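Local coordinates for EVE domain-containing protein (Pseudomonas syringae pv. tomato str. DC3000, PDB 2EVE) that is of unknown function but belongs to the EVE domain family, related to ASCH and PUA domains, and so may bind RNA or modified nucleic acid bases, at residues A[8-13]-A[49-54]; A[23-28]-A[72-77]; A[30-35]-A[92-97]. One frame throughout, in Å; residues are numbered along the deposited sequence.

Overall arrangement
All three contacts belong to one EVE domain and are built around its single mixed sheet. Their first segments come in the order 8-13, 23-28, 30-35 and their second segments in the order 49-54, 72-77, 92-97, so the connections interleave along the chain. Interactions 2 and 3 are neighbours, with centres about 10 Å apart; strands 23-26 and 95-110 pair there, and a salt bridge runs between Asp72 and Arg30. Interaction 1 lies about 16 Å from interaction 2, centre to centre, and touches it through Trp26, which meets Ser8, Phe13 and Phe49. Interactions 1 and 3 do not touch. Sheet pairing and loop contacts thus tie distant parts of the sequence into one compact domain.

Interaction 1. Residues A[8-13]-A[49-54]; sequences SEPDEF and FYHSSC. With 144 (tris-hydroxymethyl-methyl-ammonium), chain D.
A parallel bridge between Ser8 and His51 joins strands 3-8 and 46-51 where both run out into loops. Ser8 N donates to Tyr50 O (2.9 Å), almost in line with the carbonyl, and Ser8 O accepts from Ser52 N (3.0 Å), which stands well above the carbonyl plane. Beyond the bridge the loops stay together: Pro10 sets CB squarely over one face of the His51 imidazole, 3.8 Å from the ring centroid and 9° off its normal, while Pro10 CG presses tightly on Cys54 CB at 3.4 Å. A water joins Ser53 O to Asp11, its bonds to Asp11 being weak. With OG anti to the backbone N (chi1 -177°), Ser8 turns its hydroxyl to a lone pair of Phe13 O at 2.7 Å, fastening the turn of 8-13. The same carbonyl oxygen lies at the edge of the Phe49 ring, near its plane, and the two phenyl rings meet obliquely, planes 44° apart. From the neighbouring position in the strand, Tyr50 OH hydrogen-bonds O2 of tris-hydroxymethyl-methyl-ammonium (2.6 Å). Ser52 and Ser53 also line that site, which Lys7 and Leu111 complete: a small-molecule pocket beside parallel strand ends in a PUA-related fold.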
loop_
_atom_site.group_PDB
_atom_site.type_symbol
_atom_site.label_atom_id
_atom_site.label_comp_id
_atom_site.label_asym_id
_atom_site.label_seq_id
_atom_site.Cartn_x
_atom_site.Cartn_y
_atom_site.Cartn_z
ATOM N N SER A 8 -3.865 -2.974 2.543
ATOM C CA SER A 8 -3.653 -4.301 3.106
ATOM C C SER A 8 -4.694 -4.619 4.173
ATOM O O SER A 8 -5.019 -3.771 5.002
ATOM C CB SER A 8 -2.260 -4.407 3.731
ATOM O OG SER A 8 -2.031 -5.722 4.228
ATOM N N GLU A 9 -5.219 -5.839 4.143
ATOM C CA GLU A 9 -6.187 -6.267 5.147
ATOM C C GLU A 9 -5.358 -6.544 6.397
ATOM O O GLU A 9 -4.441 -7.363 6.367
ATOM C CB GLU A 9 -6.901 -7.540 4.701
ATOM C CG GLU A 9 -7.774 -7.367 3.478
ATOM C CD GLU A 9 -8.545 -8.626 3.134
ATOM O OE1 GLU A 9 -9.281 -8.609 2.125
ATOM O OE2 GLU A 9 -8.419 -9.626 3.870
ATOM N N PRO A 10 -5.677 -5.872 7.512
ATOM C CA PRO A 10 -4.936 -6.054 8.764
ATOM C C PRO A 10 -4.843 -7.478 9.306
ATOM O O PRO A 10 -3.838 -7.839 9.917
ATOM C CB PRO A 10 -5.644 -5.101 9.722
ATOM C CG PRO A 10 -7.051 -5.105 9.213
ATOM C CD PRO A 10 -6.843 -4.997 7.721
ATOM N N ASP A 11 -5.876 -8.288 9.099
ATOM C CA ASP A 11 -5.823 -9.663 9.589
ATOM C C ASP A 11 -4.783 -10.458 8.814
ATOM O O ASP A 11 -4.313 -11.498 9.276
ATOM C CB ASP A 11 -7.181 -10.356 9.467
ATOM C CG ASP A 11 -8.159 -9.912 10.530
ATOM O OD1 ASP A 11 -7.723 -9.662 11.675
ATOM O OD2 ASP A 11 -9.368 -9.830 10.230
ATOM N N GLU A 12 -4.435 -9.969 7.628
ATOM C CA GLU A 12 -3.441 -10.627 6.791
ATOM C C GLU A 12 -2.074 -9.998 7.036
ATOM O O GLU A 12 -1.082 -10.698 7.232
ATOM C CB GLU A 12 -3.818 -10.496 5.313
ATOM C CG GLU A 12 -2.895 -11.266 4.380
ATOM C CD GLU A 12 -3.337 -11.204 2.928
ATOM O OE1 GLU A 12 -4.485 -10.781 2.671
ATOM O OE2 GLU A 12 -2.538 -11.586 2.048
ATOM N N PHE A 13 -2.026 -8.670 7.018
ATOM C CA PHE A 13 -0.783 -7.944 7.260
ATOM C C PHE A 13 -1.157 -6.537 7.705
ATOM O O PHE A 13 -1.727 -5.762 6.939
ATOM C CB PHE A 13 0.069 -7.910 5.987
ATOM C CG PHE A 13 1.422 -7.282 6.173
ATOM C CD1 PHE A 13 2.307 -7.764 7.135
ATOM C CD2 PHE A 13 1.816 -6.212 5.375
ATOM C CE1 PHE A 13 3.569 -7.189 7.299
ATOM C CE2 PHE A 13 3.072 -5.631 5.529
ATOM C CZ PHE A 13 3.950 -6.119 6.492
ATOM N N PHE A 49 0.138 3.353 5.046
ATOM C CA PHE A 49 -0.292 1.964 5.190
ATOM C C PHE A 49 -1.793 2.019 5.484
ATOM O O PHE A 49 -2.210 2.385 6.584
ATOM C CB PHE A 49 0.472 1.322 6.360
ATOM C CG PHE A 49 0.419 -0.190 6.397
ATOM C CD1 PHE A 49 -0.795 -0.873 6.425
ATOM C CD2 PHE A 49 1.603 -0.926 6.463
ATOM C CE1 PHE A 49 -0.827 -2.275 6.522
ATOM C CE2 PHE A 49 1.580 -2.316 6.560
ATOM C CZ PHE A 49 0.367 -2.996 6.589
ATOM N N TYR A 50 -2.600 1.660 4.493
ATOM C CA TYR A 50 -4.051 1.701 4.628
ATOM C C TYR A 50 -4.659 0.332 4.931
ATOM O O TYR A 50 -4.448 -0.632 4.193
ATOM C CB TYR A 50 -4.647 2.285 3.339
ATOM C CG TYR A 50 -6.156 2.373 3.311
ATOM C CD1 TYR A 50 -6.934 1.274 2.953
ATOM C CD2 TYR A 50 -6.804 3.560 3.645
ATOM C CE1 TYR A 50 -8.328 1.354 2.929
ATOM C CE2 TYR A 50 -8.193 3.652 3.624
ATOM C CZ TYR A 50 -8.945 2.551 3.267
ATOM O OH TYR A 50 -10.314 2.644 3.249
ATOM N N HIS A 51 -5.403 0.257 6.033
ATOM C CA HIS A 51 -6.064 -0.979 6.439
ATOM C C HIS A 51 -7.385 -1.110 5.696
ATOM O O HIS A 51 -8.269 -0.267 5.835
ATOM C CB HIS A 51 -6.317 -0.977 7.949
ATOM C CG HIS A 51 -5.110 -1.318 8.764
ATOM N ND1 HIS A 51 -5.135 -1.365 10.142
ATOM C CD2 HIS A 51 -3.849 -1.653 8.398
ATOM C CE1 HIS A 51 -3.942 -1.716 10.589
ATOM N NE2 HIS A 51 -3.144 -1.898 9.552
ATOM N N SER A 52 -7.513 -2.180 4.917
ATOM C CA SER A 52 -8.711 -2.431 4.122
ATOM C C SER A 52 -9.486 -3.664 4.592
ATOM O O SER A 52 -8.943 -4.516 5.291
ATOM C CB SER A 52 -8.313 -2.606 2.654
ATOM O OG SER A 52 -7.430 -3.708 2.503
ATOM N N SER A 53 -10.754 -3.751 4.195
ATOM C CA SER A 53 -11.614 -4.880 4.562
ATOM C C SER A 53 -11.499 -5.237 6.038
ATOM O O SER A 53 -11.116 -6.353 6.387
ATOM C CB SER A 53 -11.259 -6.111 3.722
ATOM O OG SER A 53 -11.401 -5.849 2.338
ATOM N N CYS A 54 -11.838 -4.289 6.903
ATOM C CA CYS A 54 -11.759 -4.504 8.341
ATOM C C CYS A 54 -12.768 -3.611 9.056
ATOM O O CYS A 54 -13.391 -2.750 8.435
ATOM C CB CYS A 54 -10.342 -4.198 8.832
ATOM S SG CYS A 54 -9.794 -2.510 8.503
HETATM C C1 144 D . -11.702 -2.002 1.485
HETATM N N 144 D . -11.568 -1.123 0.331
HETATM C C2 144 D . -11.886 0.279 0.763
HETATM O O2 144 D . -11.915 0.952 2.037
HETATM C C3 144 D . -12.496 -1.704 -0.729
HETATM O O3 144 D . -12.494 -0.991 -1.983
HETATM C C4 144 D . -10.138 -1.180 -0.035
HETATM O O4 144 D . -9.303 -2.438 -0.559
HETATM O O HOH W 1 -8.935 -7.497 8.034
#

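Interaction 2. Residues A[23-28]-A[72-77]; sequences KARWDG and DPTALD
Gly28 N donates to Asp72 OD1 at 3.1 Å, reaching the carboxylate on its syn side, 18° out of plane. This is the hydrogen bond that links the two segments; around it Asp27 CB packs against Asp72 OD2 (3.4 Å), and Thr74 CG2 lies against the Asp27 carboxylate. Farther out, Pro73 CG sits over one face of the Arg25 guanidinium, 3.3 Å from NH1 and off-centre. The guanidinium is held in turn by Asp27: Arg25 NE meets the anti lone pair of Asp27 OD2 in a straight, in-plane salt bridge of 2.9 Å. Asp72 is fixed by its own loop, since OD2 accepts from Thr74 N (3.0 Å) in an Asx turn and from Thr74 OG1 (2.7 Å), both arriving from the same face of the carboxylate. Thr74 places OG1 between its backbone N and carbonyl carbon (chi1 62°), which folds the hydroxyl back onto Asp72 and leaves the methyl for Asp27. Arg30 NH1 forms a salt bridge with the same Asp72 OD1, which probably eases the proximity of the two aspartates. The contact brings the end of edge strand 23-26 to the loop leaving strand 58-71, past the start of strand 95-110, which lies between them in the sheet and supplies Ala96 against Asp72.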
loop_
_atom_site.group_PDB
_atom_site.type_symbol
_atom_site.label_atom_id
_atom_site.label_comp_id
_atom_site.label_asym_id
_atom_site.label_seq_id
_atom_site.Cartn_x
_atom_site.Cartn_y
_atom_site.Cartn_z
ATOM N N LYS A 23 11.124 -4.945 8.499
ATOM C CA LYS A 23 11.077 -4.886 7.049
ATOM C C LYS A 23 10.395 -6.163 6.595
ATOM O O LYS A 23 10.480 -7.199 7.262
ATOM C CB LYS A 23 12.480 -4.742 6.447
ATOM C CG LYS A 23 13.202 -6.015 6.070
ATOM C CD LYS A 23 14.470 -5.664 5.293
ATOM C CE LYS A 23 15.298 -6.890 4.953
ATOM N NZ LYS A 23 14.641 -7.789 3.969
ATOM N N ALA A 24 9.693 -6.076 5.472
ATOM C CA ALA A 24 8.959 -7.212 4.949
ATOM C C ALA A 24 8.710 -7.073 3.455
ATOM O O ALA A 24 9.009 -6.038 2.860
ATOM C CB ALA A 24 7.626 -7.333 5.682
ATOM N N ARG A 25 8.156 -8.121 2.855
ATOM C CA ARG A 25 7.850 -8.104 1.431
ATOM C C ARG A 25 6.389 -7.745 1.207
ATOM O O ARG A 25 5.495 -8.283 1.863
ATOM C CB ARG A 25 8.123 -9.471 0.798
ATOM C CG ARG A 25 7.853 -9.518 -0.707
ATOM C CD ARG A 25 8.151 -10.894 -1.278
ATOM N NE ARG A 25 7.219 -11.901 -0.780
ATOM C CZ ARG A 25 7.556 -13.158 -0.519
ATOM N NH1 ARG A 25 8.808 -13.562 -0.704
ATOM N NH2 ARG A 25 6.644 -14.014 -0.081
ATOM N N TRP A 26 6.154 -6.821 0.282
ATOM C CA TRP A 26 4.802 -6.414 -0.069
ATOM C C TRP A 26 4.527 -7.153 -1.366
ATOM O O TRP A 26 5.201 -6.926 -2.366
ATOM C CB TRP A 26 4.740 -4.907 -0.313
ATOM C CG TRP A 26 3.343 -4.354 -0.282
ATOM C CD1 TRP A 26 2.438 -4.326 -1.305
ATOM C CD2 TRP A 26 2.691 -3.774 0.851
ATOM N NE1 TRP A 26 1.252 -3.762 -0.873
ATOM C CE2 TRP A 26 1.383 -3.420 0.447
ATOM C CE3 TRP A 26 3.082 -3.528 2.173
ATOM C CZ2 TRP A 26 0.467 -2.823 1.322
ATOM C CZ3 TRP A 26 2.172 -2.935 3.042
ATOM C CH2 TRP A 26 0.879 -2.593 2.612
ATOM N N ASP A 27 3.550 -8.050 -1.352
ATOM C CA ASP A 27 3.247 -8.812 -2.551
ATOM C C ASP A 27 1.752 -8.934 -2.767
ATOM O O ASP A 27 0.973 -8.249 -2.115
ATOM C CB ASP A 27 3.874 -10.204 -2.446
ATOM C CG ASP A 27 3.507 -10.914 -1.158
ATOM O OD1 ASP A 27 2.320 -10.873 -0.776
ATOM O OD2 ASP A 27 4.400 -11.521 -0.526
ATOM N N GLY A 28 1.358 -9.794 -3.701
ATOM C CA GLY A 28 -0.058 -9.997 -3.955
ATOM C C GLY A 28 -0.798 -8.872 -4.652
ATOM O O GLY A 28 -2.033 -8.826 -4.608
ATOM N N ASP A 72 7.368 -10.957 -8.398
ATOM C CA ASP A 72 6.631 -11.428 -7.229
ATOM C C ASP A 72 6.665 -12.947 -7.100
ATOM O O ASP A 72 6.020 -13.656 -7.866
ATOM C CB ASP A 72 5.180 -10.942 -7.314
ATOM C CG ASP A 72 4.400 -11.200 -6.044
ATOM O OD1 ASP A 72 3.257 -10.704 -5.947
ATOM O OD2 ASP A 72 4.923 -11.898 -5.146
ATOM N N PRO A 73 7.410 -13.466 -6.113
ATOM C CA PRO A 73 7.506 -14.915 -5.916
ATOM C C PRO A 73 6.181 -15.617 -5.613
ATOM O O PRO A 73 6.045 -16.813 -5.873
ATOM C CB PRO A 73 8.507 -15.043 -4.767
ATOM C CG PRO A 73 8.269 -13.795 -3.974
ATOM C CD PRO A 73 8.138 -12.741 -5.055
ATOM N N THR A 74 5.209 -14.889 -5.070
ATOM C CA THR A 74 3.924 -15.508 -4.750
ATOM C C THR A 74 3.147 -15.937 -5.991
ATOM O O THR A 74 2.339 -16.860 -5.929
ATOM C CB THR A 74 3.023 -14.581 -3.890
ATOM O OG1 THR A 74 2.707 -13.384 -4.615
ATOM C CG2 THR A 74 3.720 -14.227 -2.583
ATOM N N ALA A 75 3.391 -15.279 -7.121
ATOM C CA ALA A 75 2.691 -15.626 -8.353
ATOM C C ALA A 75 3.027 -17.044 -8.799
ATOM O O ALA A 75 2.210 -17.714 -9.428
ATOM C CB ALA A 75 3.049 -14.638 -9.458
ATOM N N LEU A 76 4.228 -17.500 -8.461
ATOM C CA LEU A 76 4.676 -18.836 -8.848
ATOM C C LEU A 76 4.435 -19.891 -7.776
ATOM O O LEU A 76 4.799 -21.054 -7.953
ATOM C CB LEU A 76 6.168 -18.806 -9.181
ATOM C CG LEU A 76 6.622 -17.749 -10.191
ATOM C CD1 LEU A 76 8.129 -17.838 -10.366
ATOM C CD2 LEU A 76 5.908 -17.952 -11.516
ATOM N N ASP A 77 3.819 -19.490 -6.672
ATOM C CA ASP A 77 3.556 -20.409 -5.571
ATOM C C ASP A 77 2.110 -20.905 -5.555
ATOM O O ASP A 77 1.201 -20.175 -5.169
ATOM C CB ASP A 77 3.887 -19.714 -4.250
ATOM C CG ASP A 77 3.734 -20.626 -3.053
ATOM O OD1 ASP A 77 3.432 -21.821 -3.249
ATOM O OD2 ASP A 77 3.920 -20.144 -1.918
#

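Interaction 3. Residues A[30-35]-A[92-97]; sequences RNYQAR and NPWSAL
Arg30 covers one face of the Trp94 indole, while Tyr32 and, toward the rim, Pro93 CB lie against the other, where strand 95-110 of the sheet begins beside the N-terminus of helix 32-40. Arg30 CD rides over the five-membered ring, 3.3 Å from its centroid in a CH-pi contact, and the guanidinium continues flat along the indole, planes 7° apart, as an off-centre cation-pi stack with CZ 4.1 Å from the same centroid. A bend at chi2 lays the arginine along the ring. Across the indole, Tyr32 forms an offset stack with the six-membered ring, its planes inclined by 23° and CE1 3.7 Å from Trp94 CH2. Outer partners fix the sandwich: Arg30 NH2 hydrogen-bonds Tyr82 O, and Trp94 NE1 hydrogen-bonds Asp84 OD2. Each segment also steadies its own turn. Asn31 caps the helix, OD1 accepting from Ala34 N at 2.9 Å, and Asn92 OD1 takes Trp94 N at 3.0 Å in an Asx turn. Arg35, one turn into the helix, turns the face of its guanidinium to the edge of the Tyr32 ring, with CD1 over its centre. Arg35 NH1 then donates within its own plane to a lone pair of Pro93 O, at 2.8 Å and an N-H...O angle of 169°.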
loop_
_atom_site.group_PDB
_atom_site.type_symbol
_atom_site.label_atom_id
_atom_site.label_comp_id
_atom_site.label_asym_id
_atom_site.label_seq_id
_atom_site.Cartn_x
_atom_site.Cartn_y
_atom_site.Cartn_z
ATOM N N ARG A 30 -2.301 -7.543 -7.715
ATOM C CA ARG A 30 -2.728 -8.157 -8.966
ATOM C C ARG A 30 -3.611 -7.284 -9.842
ATOM O O ARG A 30 -4.564 -7.761 -10.455
ATOM C CB ARG A 30 -3.450 -9.469 -8.647
ATOM C CG ARG A 30 -2.559 -10.497 -7.949
ATOM C CD ARG A 30 -1.541 -11.086 -8.921
ATOM N NE ARG A 30 -0.681 -12.100 -8.312
ATOM C CZ ARG A 30 0.423 -11.837 -7.619
ATOM N NH1 ARG A 30 0.815 -10.583 -7.436
ATOM N NH2 ARG A 30 1.147 -12.833 -7.122
ATOM N N ASN A 31 -3.284 -6.001 -9.896
ATOM C CA ASN A 31 -4.004 -5.039 -10.719
ATOM C C ASN A 31 -2.878 -4.373 -11.504
ATOM O O ASN A 31 -1.884 -3.947 -10.915
ATOM C CB ASN A 31 -4.735 -4.040 -9.812
ATOM C CG ASN A 31 -5.315 -2.867 -10.571
ATOM O OD1 ASN A 31 -4.583 -2.020 -11.070
ATOM N ND2 ASN A 31 -6.639 -2.812 -10.659
ATOM N N TYR A 32 -3.010 -4.299 -12.825
ATOM C CA TYR A 32 -1.947 -3.716 -13.638
ATOM C C TYR A 32 -1.630 -2.257 -13.337
ATOM O O TYR A 32 -0.464 -1.868 -13.327
ATOM C CB TYR A 32 -2.266 -3.898 -15.123
ATOM C CG TYR A 32 -2.129 -5.331 -15.576
ATOM C CD1 TYR A 32 -0.883 -5.964 -15.578
ATOM C CD2 TYR A 32 -3.244 -6.067 -15.973
ATOM C CE1 TYR A 32 -0.753 -7.296 -15.965
ATOM C CE2 TYR A 32 -3.124 -7.400 -16.360
ATOM C CZ TYR A 32 -1.879 -8.007 -16.353
ATOM O OH TYR A 32 -1.763 -9.326 -16.731
ATOM N N GLN A 33 -2.657 -1.452 -13.088
ATOM C CA GLN A 33 -2.436 -0.041 -12.782
ATOM C C GLN A 33 -1.680 0.086 -11.457
ATOM O O GLN A 33 -0.749 0.890 -11.332
ATOM C CB GLN A 33 -3.776 0.703 -12.709
ATOM C CG GLN A 33 -3.656 2.195 -12.395
ATOM C CD GLN A 33 -4.997 2.909 -12.451
ATOM O OE1 GLN A 33 -6.025 2.352 -12.063
ATOM N NE2 GLN A 33 -4.988 4.155 -12.917
ATOM N N ALA A 34 -2.077 -0.723 -10.475
ATOM C CA ALA A 34 -1.439 -0.721 -9.163
ATOM C C ALA A 34 -0.001 -1.221 -9.300
ATOM O O ALA A 34 0.924 -0.663 -8.701
ATOM C CB ALA A 34 -2.225 -1.611 -8.192
ATOM N N ARG A 35 0.177 -2.274 -10.093
ATOM C CA ARG A 35 1.501 -2.846 -10.327
ATOM C C ARG A 35 2.409 -1.810 -10.961
ATOM O O ARG A 35 3.564 -1.653 -10.565
ATOM C CB ARG A 35 1.431 -4.053 -11.272
ATOM C CG ARG A 35 2.813 -4.608 -11.649
ATOM C CD ARG A 35 2.800 -5.406 -12.955
ATOM N NE ARG A 35 2.640 -4.540 -14.123
ATOM C CZ ARG A 35 2.723 -4.962 -15.384
ATOM N NH1 ARG A 35 2.964 -6.243 -15.646
ATOM N NH2 ARG A 35 2.569 -4.105 -16.384
ATOM N N ASN A 92 6.905 -13.495 -15.563
ATOM C CA ASN A 92 6.089 -13.176 -14.398
ATOM C C ASN A 92 5.541 -11.763 -14.584
ATOM O O ASN A 92 6.296 -10.793 -14.587
ATOM C CB ASN A 92 6.942 -13.237 -13.136
ATOM C CG ASN A 92 6.114 -13.196 -11.873
ATOM O OD1 ASN A 92 4.987 -12.697 -11.868
ATOM N ND2 ASN A 92 6.674 -13.711 -10.784
ATOM N N PRO A 93 4.218 -11.630 -14.733
ATOM C CA PRO A 93 3.607 -10.310 -14.925
ATOM C C PRO A 93 3.498 -9.450 -13.670
ATOM O O PRO A 93 3.143 -8.275 -13.758
ATOM C CB PRO A 93 2.222 -10.647 -15.486
ATOM C CG PRO A 93 2.384 -12.054 -16.040
ATOM C CD PRO A 93 3.237 -12.695 -14.989
ATOM N N TRP A 94 3.818 -10.019 -12.513
ATOM C CA TRP A 94 3.680 -9.287 -11.260
ATOM C C TRP A 94 4.966 -8.935 -10.533
ATOM O O TRP A 94 5.977 -9.629 -10.648
ATOM C CB TRP A 94 2.757 -10.073 -10.332
ATOM C CG TRP A 94 1.473 -10.428 -11.002
ATOM C CD1 TRP A 94 1.028 -11.680 -11.318
ATOM C CD2 TRP A 94 0.473 -9.516 -11.466
ATOM N NE1 TRP A 94 -0.191 -11.603 -11.954
ATOM C CE2 TRP A 94 -0.551 -10.284 -12.061
ATOM C CE3 TRP A 94 0.348 -8.119 -11.444
ATOM C CZ2 TRP A 94 -1.693 -9.705 -12.622
ATOM C CZ3 TRP A 94 -0.790 -7.540 -12.005
ATOM C CH2 TRP A 94 -1.794 -8.335 -12.589
ATOM N N SER A 95 4.904 -7.852 -9.766
ATOM C CA SER A 95 6.055 -7.364 -9.016
ATOM C C SER A 95 5.755 -7.128 -7.546
ATOM O O SER A 95 4.668 -6.686 -7.179
ATOM C CB SER A 95 6.553 -6.049 -9.624
ATOM O OG SER A 95 6.899 -6.207 -10.987
ATOM N N ALA A 96 6.743 -7.425 -6.711
ATOM C CA ALA A 96 6.641 -7.214 -5.279
ATOM C C ALA A 96 7.803 -6.296 -4.941
ATOM O O ALA A 96 8.609 -5.959 -5.807
ATOM C CB ALA A 96 6.793 -8.535 -4.537
ATOM N N LEU A 97 7.883 -5.873 -3.689
ATOM C CA LEU A 97 8.992 -5.039 -3.265
ATOM C C LEU A 97 9.116 -5.146 -1.761
ATOM O O LEU A 97 8.225 -5.672 -1.102
ATOM C CB LEU A 97 8.793 -3.585 -3.718
ATOM C CG LEU A 97 7.476 -2.845 -3.470
ATOM C CD1 LEU A 97 7.264 -2.614 -1.986
ATOM C CD2 LEU A 97 7.531 -1.517 -4.215
#